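Local coordinates for vacuolar protein sorting-associated protein IST1 (Saccharomyces cerevisiae, PDB 3GGY) that regulates the recruitment of the ATPase VPS4 to ESCRT-III during cargo sorting into multivesicular bodies, and restrains VPS4 oligomerization and ATPase activity, at residues His66-Leu80 and Glu107-Glu121. Sequence-based numbering, arbitrary orientation.
Sequences HIELLEILELYCELL and EAIRSLIYAILFVDE
Y76 and L112 make this a buried helix-helix packing of the knobs-into-holes kind, between the long helix 50-82 and the short helix 105-115 near the centre of the chain. Helix segments 66-80 and 107-115 cross steeply, with their N-to-C directions 132° apart and their axes 9.0 Å apart at closest approach. Y76 fits among E107, A108, S111 and L112, and L112 in turn enters a hole formed by L73, Y76, C77 and L80. The small A108 admits the tyrosine: its CA lies over one face of the ring, 4.0 Å from the centroid, in a CH-pi contact. At the far end of the ring, Y76 OH donates to E107 OE2 at 2.7 Å. That oxygen lies in the ring plane, whereas the hydroxyl comes in on the anti side, somewhat out of the carboxylate plane, with ring and carboxylate nearly perpendicular (87°). S111, whose CB approaches the ring obliquely, turns its OG back to E107 O, a carbonyl also bonded by S111 N from the opposite face. Such close packing belongs to the ESCRT-III-like helical core of the IST1 N-terminal domain, in which helix 50-82 packs along helix 8-46, and helix 125-135 meets helix 105-115 through I109 and L112. L112 CD1 meets L80 CD1 tip to tip at 3.5 Å, while L73 slides past L112 and puts CD1 3.6 Å from A115 CB. Beyond the helix the chain keeps following its partner: V119 CG1 packs 3.7 Å from L70 CD2. There H66 NE2 donates to the syn lone pair of E121 OE2, at 2.6 Å and in the imidazole plane. Q30 of helix 8-46 gives the same carboxylate oxygen a second hydrogen bond, tying the segment after helix 105-115 to both long helices.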
loop_
_atom_site.group_PDB
_atom_site.type_symbol
_atom_site.label_atom_id
_atom_site.label_comp_id
_atom_site.label_asym_id
_atom_site.label_seq_id
_atom_site.Cartn_x
_atom_site.Cartn_y
_atom_site.Cartn_z
ATOM N N HIS A 66 0.399 0.594 -5.756
ATOM C CA HIS A 66 -0.547 0.471 -4.657
ATOM C C HIS A 66 -0.617 -0.975 -4.178
ATOM O O HIS A 66 -0.746 -1.234 -2.988
ATOM C CB HIS A 66 -1.934 0.938 -5.087
ATOM C CG HIS A 66 -2.897 1.074 -3.949
ATOM N ND1 HIS A 66 -2.807 2.088 -3.018
ATOM C CD2 HIS A 66 -3.960 0.319 -3.585
ATOM C CE1 HIS A 66 -3.778 1.952 -2.129
ATOM N NE2 HIS A 66 -4.491 0.886 -2.451
ATOM N N ILE A 67 -0.534 -1.925 -5.105
ATOM C CA ILE A 67 -0.562 -3.328 -4.706
ATOM C C ILE A 67 0.674 -3.629 -3.857
ATOM O O ILE A 67 0.592 -4.355 -2.873
ATOM C CB ILE A 67 -0.590 -4.257 -5.941
ATOM C CG1 ILE A 67 -1.972 -4.190 -6.598
ATOM C CG2 ILE A 67 -0.258 -5.685 -5.526
ATOM C CD1 ILE A 67 -2.015 -4.779 -7.994
ATOM N N GLU A 68 1.818 -3.055 -4.232
ATOM C CA GLU A 68 3.045 -3.255 -3.469
ATOM C C GLU A 68 2.852 -2.689 -2.060
ATOM O O GLU A 68 3.321 -3.264 -1.080
ATOM C CB GLU A 68 4.216 -2.549 -4.147
ATOM C CG GLU A 68 4.495 -3.049 -5.551
ATOM C CD GLU A 68 5.709 -2.390 -6.177
ATOM O OE1 GLU A 68 5.801 -1.144 -6.132
ATOM O OE2 GLU A 68 6.567 -3.120 -6.719
ATOM N N LEU A 69 2.169 -1.550 -1.962
ATOM C CA LEU A 69 1.917 -0.946 -0.654
ATOM C C LEU A 69 1.120 -1.923 0.195
ATOM O O LEU A 69 1.457 -2.171 1.351
ATOM C CB LEU A 69 1.129 0.368 -0.798
ATOM C CG LEU A 69 0.581 1.027 0.479
ATOM C CD1 LEU A 69 1.727 1.457 1.387
ATOM C CD2 LEU A 69 -0.285 2.242 0.099
ATOM N N LEU A 70 0.061 -2.483 -0.381
ATOM C CA LEU A 70 -0.777 -3.439 0.340
ATOM C C LEU A 70 0.021 -4.646 0.826
ATOM O O LEU A 70 -0.224 -5.147 1.920
ATOM C CB LEU A 70 -1.935 -3.914 -0.546
ATOM C CG LEU A 70 -2.907 -2.834 -1.025
ATOM C CD1 LEU A 70 -4.032 -3.485 -1.838
ATOM C CD2 LEU A 70 -3.488 -2.093 0.168
ATOM N N GLU A 71 0.970 -5.112 0.019
ATOM C CA GLU A 71 1.785 -6.262 0.408
ATOM C C GLU A 71 2.631 -5.921 1.630
ATOM O O GLU A 71 2.757 -6.725 2.556
ATOM C CB GLU A 71 2.693 -6.681 -0.750
ATOM C CG GLU A 71 1.921 -7.023 -2.019
ATOM C CD GLU A 71 2.821 -7.353 -3.196
ATOM O OE1 GLU A 71 3.888 -6.717 -3.327
ATOM O OE2 GLU A 71 2.448 -8.236 -4.000
ATOM N N ILE A 72 3.201 -4.723 1.636
ATOM C CA ILE A 72 4.025 -4.293 2.754
ATOM C C ILE A 72 3.168 -4.112 4.013
ATOM O O ILE A 72 3.554 -4.523 5.111
ATOM C CB ILE A 72 4.745 -2.967 2.420
ATOM C CG1 ILE A 72 5.642 -3.162 1.196
ATOM C CG2 ILE A 72 5.551 -2.497 3.627
ATOM C CD1 ILE A 72 6.148 -1.869 0.582
ATOM N N LEU A 73 1.997 -3.506 3.860
ATOM C CA LEU A 73 1.134 -3.293 5.014
ATOM C C LEU A 73 0.691 -4.621 5.622
ATOM O O LEU A 73 0.544 -4.737 6.843
ATOM C CB LEU A 73 -0.085 -2.448 4.622
ATOM C CG LEU A 73 0.226 -1.025 4.143
ATOM C CD1 LEU A 73 -1.092 -0.324 3.800
ATOM C CD2 LEU A 73 0.991 -0.248 5.225
ATOM N N GLU A 74 0.488 -5.627 4.773
ATOM C CA GLU A 74 0.079 -6.945 5.244
ATOM C C GLU A 74 1.174 -7.487 6.152
ATOM O O GLU A 74 0.894 -8.026 7.219
ATOM C CB GLU A 74 -0.119 -7.911 4.072
ATOM C CG GLU A 74 -0.621 -9.288 4.503
ATOM C CD GLU A 74 -0.393 -10.368 3.455
ATOM O OE1 GLU A 74 -0.418 -10.051 2.246
ATOM O OE2 GLU A 74 -0.203 -11.541 3.845
ATOM N N LEU A 75 2.424 -7.347 5.714
ATOM C CA LEU A 75 3.556 -7.815 6.498
ATOM C C LEU A 75 3.648 -7.073 7.822
ATOM O O LEU A 75 3.941 -7.679 8.848
ATOM C CB LEU A 75 4.865 -7.657 5.717
ATOM C CG LEU A 75 5.073 -8.616 4.545
ATOM C CD1 LEU A 75 6.516 -8.500 4.080
ATOM C CD2 LEU A 75 4.771 -10.051 4.972
ATOM N N TYR A 76 3.395 -5.763 7.809
ATOM C CA TYR A 76 3.446 -5.000 9.052
ATOM C C TYR A 76 2.373 -5.489 10.017
ATOM O O TYR A 76 2.593 -5.553 11.226
ATOM C CB TYR A 76 3.246 -3.497 8.796
ATOM C CG TYR A 76 4.464 -2.764 8.267
ATOM C CD1 TYR A 76 5.744 -3.043 8.749
ATOM C CD2 TYR A 76 4.327 -1.744 7.322
ATOM C CE1 TYR A 76 6.854 -2.327 8.308
ATOM C CE2 TYR A 76 5.427 -1.019 6.878
ATOM C CZ TYR A 76 6.688 -1.315 7.373
ATOM O OH TYR A 76 7.773 -0.593 6.935
ATOM N N CYS A 77 1.198 -5.819 9.489
ATOM C CA CYS A 77 0.112 -6.315 10.325
ATOM C C CYS A 77 0.480 -7.647 10.958
ATOM O O CYS A 77 0.191 -7.887 12.127
ATOM C CB CYS A 77 -1.163 -6.503 9.508
ATOM S SG CYS A 77 -2.035 -4.965 9.169
ATOM N N GLU A 78 1.102 -8.518 10.172
ATOM C CA GLU A 78 1.496 -9.826 10.681
ATOM C C GLU A 78 2.547 -9.675 11.773
ATOM O O GLU A 78 2.531 -10.406 12.767
ATOM C CB GLU A 78 2.011 -10.697 9.533
ATOM C CG GLU A 78 0.962 -10.883 8.445
ATOM C CD GLU A 78 1.433 -11.751 7.299
ATOM O OE1 GLU A 78 2.567 -11.541 6.822
ATOM O OE2 GLU A 78 0.663 -12.634 6.864
ATOM N N LEU A 79 3.443 -8.709 11.593
ATOM C CA LEU A 79 4.494 -8.447 12.571
ATOM C C LEU A 79 3.871 -8.050 13.904
ATOM O O LEU A 79 4.185 -8.630 14.949
ATOM C CB LEU A 79 5.412 -7.330 12.065
ATOM C CG LEU A 79 6.561 -6.879 12.974
ATOM C CD1 LEU A 79 7.581 -6.120 12.150
ATOM C CD2 LEU A 79 6.038 -6.014 14.111
ATOM N N LEU A 80 2.982 -7.062 13.865
ATOM C CA LEU A 80 2.310 -6.588 15.067
ATOM C C LEU A 80 1.459 -7.681 15.705
ATOM O O LEU A 80 1.349 -7.757 16.930
ATOM C CB LEU A 80 1.423 -5.385 14.736
ATOM C CG LEU A 80 2.154 -4.123 14.280
ATOM C CD1 LEU A 80 1.138 -3.042 13.924
ATOM C CD2 LEU A 80 3.079 -3.644 15.392
ATOM N N GLU A 107 8.028 1.174 13.482
ATOM C CA GLU A 107 7.862 1.315 12.047
ATOM C C GLU A 107 6.534 0.745 11.549
ATOM O O GLU A 107 5.841 1.370 10.747
ATOM C CB GLU A 107 9.021 0.595 11.362
ATOM C CG GLU A 107 9.037 0.677 9.863
ATOM C CD GLU A 107 10.203 -0.089 9.284
ATOM O OE1 GLU A 107 11.347 0.140 9.740
ATOM O OE2 GLU A 107 9.981 -0.912 8.376
ATOM N N ALA A 108 6.186 -0.444 12.027
ATOM C CA ALA A 108 4.955 -1.098 11.607
ATOM C C ALA A 108 3.678 -0.339 11.969
ATOM O O ALA A 108 2.815 -0.133 11.116
ATOM C CB ALA A 108 4.897 -2.511 12.183
ATOM N N ILE A 109 3.553 0.077 13.225
ATOM C CA ILE A 109 2.353 0.784 13.658
ATOM C C ILE A 109 2.235 2.160 13.003
ATOM O O ILE A 109 1.146 2.572 12.606
ATOM C CB ILE A 109 2.314 0.934 15.195
ATOM C CG1 ILE A 109 0.945 1.453 15.630
ATOM C CG2 ILE A 109 3.423 1.862 15.659
ATOM C CD1 ILE A 109 -0.195 0.475 15.345
ATOM N N ARG A 110 3.355 2.869 12.879
ATOM C CA ARG A 110 3.331 4.184 12.249
ATOM C C ARG A 110 2.920 4.081 10.783
ATOM O O ARG A 110 2.135 4.890 10.299
ATOM C CB ARG A 110 4.703 4.850 12.353
ATOM C CG ARG A 110 5.039 5.316 13.758
ATOM C CD ARG A 110 6.448 5.870 13.831
ATOM N NE ARG A 110 6.753 6.282 15.197
ATOM C CZ ARG A 110 6.414 7.455 15.718
ATOM N NH1 ARG A 110 5.771 8.352 14.985
ATOM N NH2 ARG A 110 6.681 7.713 16.992
ATOM N N SER A 111 3.441 3.077 10.080
ATOM C CA SER A 111 3.110 2.910 8.673
ATOM C C SER A 111 1.634 2.601 8.451
ATOM O O SER A 111 1.021 3.108 7.512
ATOM C CB SER A 111 3.973 1.806 8.049
ATOM O OG SER A 111 5.347 2.184 8.054
ATOM N N LEU A 112 1.062 1.769 9.312
ATOM C CA LEU A 112 -0.345 1.406 9.178
ATOM C C LEU A 112 -1.260 2.592 9.445
ATOM O O LEU A 112 -2.265 2.778 8.762
ATOM C CB LEU A 112 -0.664 0.249 10.123
ATOM C CG LEU A 112 -0.047 -1.065 9.640
ATOM C CD1 LEU A 112 -0.095 -2.104 10.756
ATOM C CD2 LEU A 112 -0.796 -1.562 8.409
ATOM N N ILE A 113 -0.907 3.408 10.429
ATOM C CA ILE A 113 -1.715 4.579 10.738
ATOM C C ILE A 113 -1.611 5.599 9.602
ATOM O O ILE A 113 -2.611 6.192 9.191
ATOM C CB ILE A 113 -1.264 5.203 12.075
ATOM C CG1 ILE A 113 -1.667 4.262 13.215
ATOM C CG2 ILE A 113 -1.889 6.583 12.265
ATOM C CD1 ILE A 113 -1.135 4.671 14.582
ATOM N N TYR A 114 -0.399 5.791 9.087
ATOM C CA TYR A 114 -0.180 6.718 7.987
ATOM C C TYR A 114 -0.950 6.286 6.746
ATOM O O TYR A 114 -1.431 7.121 5.976
ATOM C CB TYR A 114 1.313 6.789 7.637
ATOM C CG TYR A 114 1.608 7.785 6.545
ATOM C CD1 TYR A 114 1.669 9.147 6.822
ATOM C CD2 TYR A 114 1.755 7.377 5.220
ATOM C CE1 TYR A 114 1.862 10.083 5.810
ATOM C CE2 TYR A 114 1.951 8.308 4.200
ATOM C CZ TYR A 114 2.001 9.658 4.503
ATOM O OH TYR A 114 2.187 10.584 3.504
ATOM N N ALA A 115 -1.074 4.976 6.568
ATOM C CA ALA A 115 -1.747 4.417 5.399
ATOM C C ALA A 115 -3.262 4.558 5.353
ATOM O O ALA A 115 -3.850 4.447 4.278
ATOM C CB ALA A 115 -1.374 2.947 5.254
ATOM N N ILE A 116 -3.894 4.796 6.502
ATOM C CA ILE A 116 -5.354 4.911 6.561
ATOM C C ILE A 116 -5.945 5.784 5.460
ATOM O O ILE A 116 -6.862 5.381 4.739
ATOM C CB ILE A 116 -5.808 5.466 7.931
ATOM C CG1 ILE A 116 -5.468 4.458 9.028
ATOM C CG2 ILE A 116 -7.314 5.770 7.913
ATOM C CD1 ILE A 116 -5.527 5.036 10.440
ATOM N N LEU A 117 -5.417 6.992 5.343
ATOM C CA LEU A 117 -5.878 7.952 4.356
ATOM C C LEU A 117 -5.755 7.450 2.918
ATOM O O LEU A 117 -6.578 7.773 2.060
ATOM C CB LEU A 117 -5.074 9.245 4.518
ATOM C CG LEU A 117 -5.327 10.388 3.544
ATOM C CD1 LEU A 117 -6.747 10.908 3.703
ATOM C CD2 LEU A 117 -4.324 11.502 3.812
ATOM N N PHE A 118 -4.727 6.654 2.663
ATOM C CA PHE A 118 -4.444 6.154 1.327
ATOM C C PHE A 118 -5.010 4.785 0.964
ATOM O O PHE A 118 -4.933 4.374 -0.197
ATOM C CB PHE A 118 -2.929 6.149 1.137
ATOM C CG PHE A 118 -2.295 7.496 1.355
ATOM C CD1 PHE A 118 -2.238 8.427 0.326
ATOM C CD2 PHE A 118 -1.769 7.838 2.599
ATOM C CE1 PHE A 118 -1.664 9.682 0.528
ATOM C CE2 PHE A 118 -1.192 9.090 2.815
ATOM C CZ PHE A 118 -1.141 10.014 1.772
ATOM N N VAL A 119 -5.568 4.078 1.940
ATOM C CA VAL A 119 -6.124 2.746 1.704
ATOM C C VAL A 119 -7.551 2.689 2.252
ATOM O O VAL A 119 -7.835 1.984 3.218
ATOM C CB VAL A 119 -5.243 1.658 2.388
ATOM C CG1 VAL A 119 -5.689 0.270 1.960
ATOM C CG2 VAL A 119 -3.782 1.876 2.023
ATOM N N ASP A 120 -8.452 3.443 1.632
ATOM C CA ASP A 120 -9.829 3.452 2.110
ATOM C C ASP A 120 -10.549 2.133 1.849
ATOM O O ASP A 120 -11.627 1.900 2.398
ATOM C CB ASP A 120 -10.619 4.629 1.508
ATOM C CG ASP A 120 -10.630 4.629 -0.011
ATOM O OD1 ASP A 120 -10.779 3.549 -0.615
ATOM O OD2 ASP A 120 -10.509 5.723 -0.604
ATOM N N GLU A 121 -9.951 1.263 1.034
ATOM C CA GLU A 121 -10.571 -0.028 0.746
ATOM C C GLU A 121 -10.510 -0.962 1.952
ATOM O O GLU A 121 -11.160 -2.007 1.966
ATOM C CB GLU A 121 -9.921 -0.704 -0.471
ATOM C CG GLU A 121 -8.462 -1.058 -0.293
ATOM C CD GLU A 121 -7.539 -0.044 -0.931
ATOM O OE1 GLU A 121 -7.773 1.171 -0.760
ATOM O OE2 GLU A 121 -6.572 -0.468 -1.600
#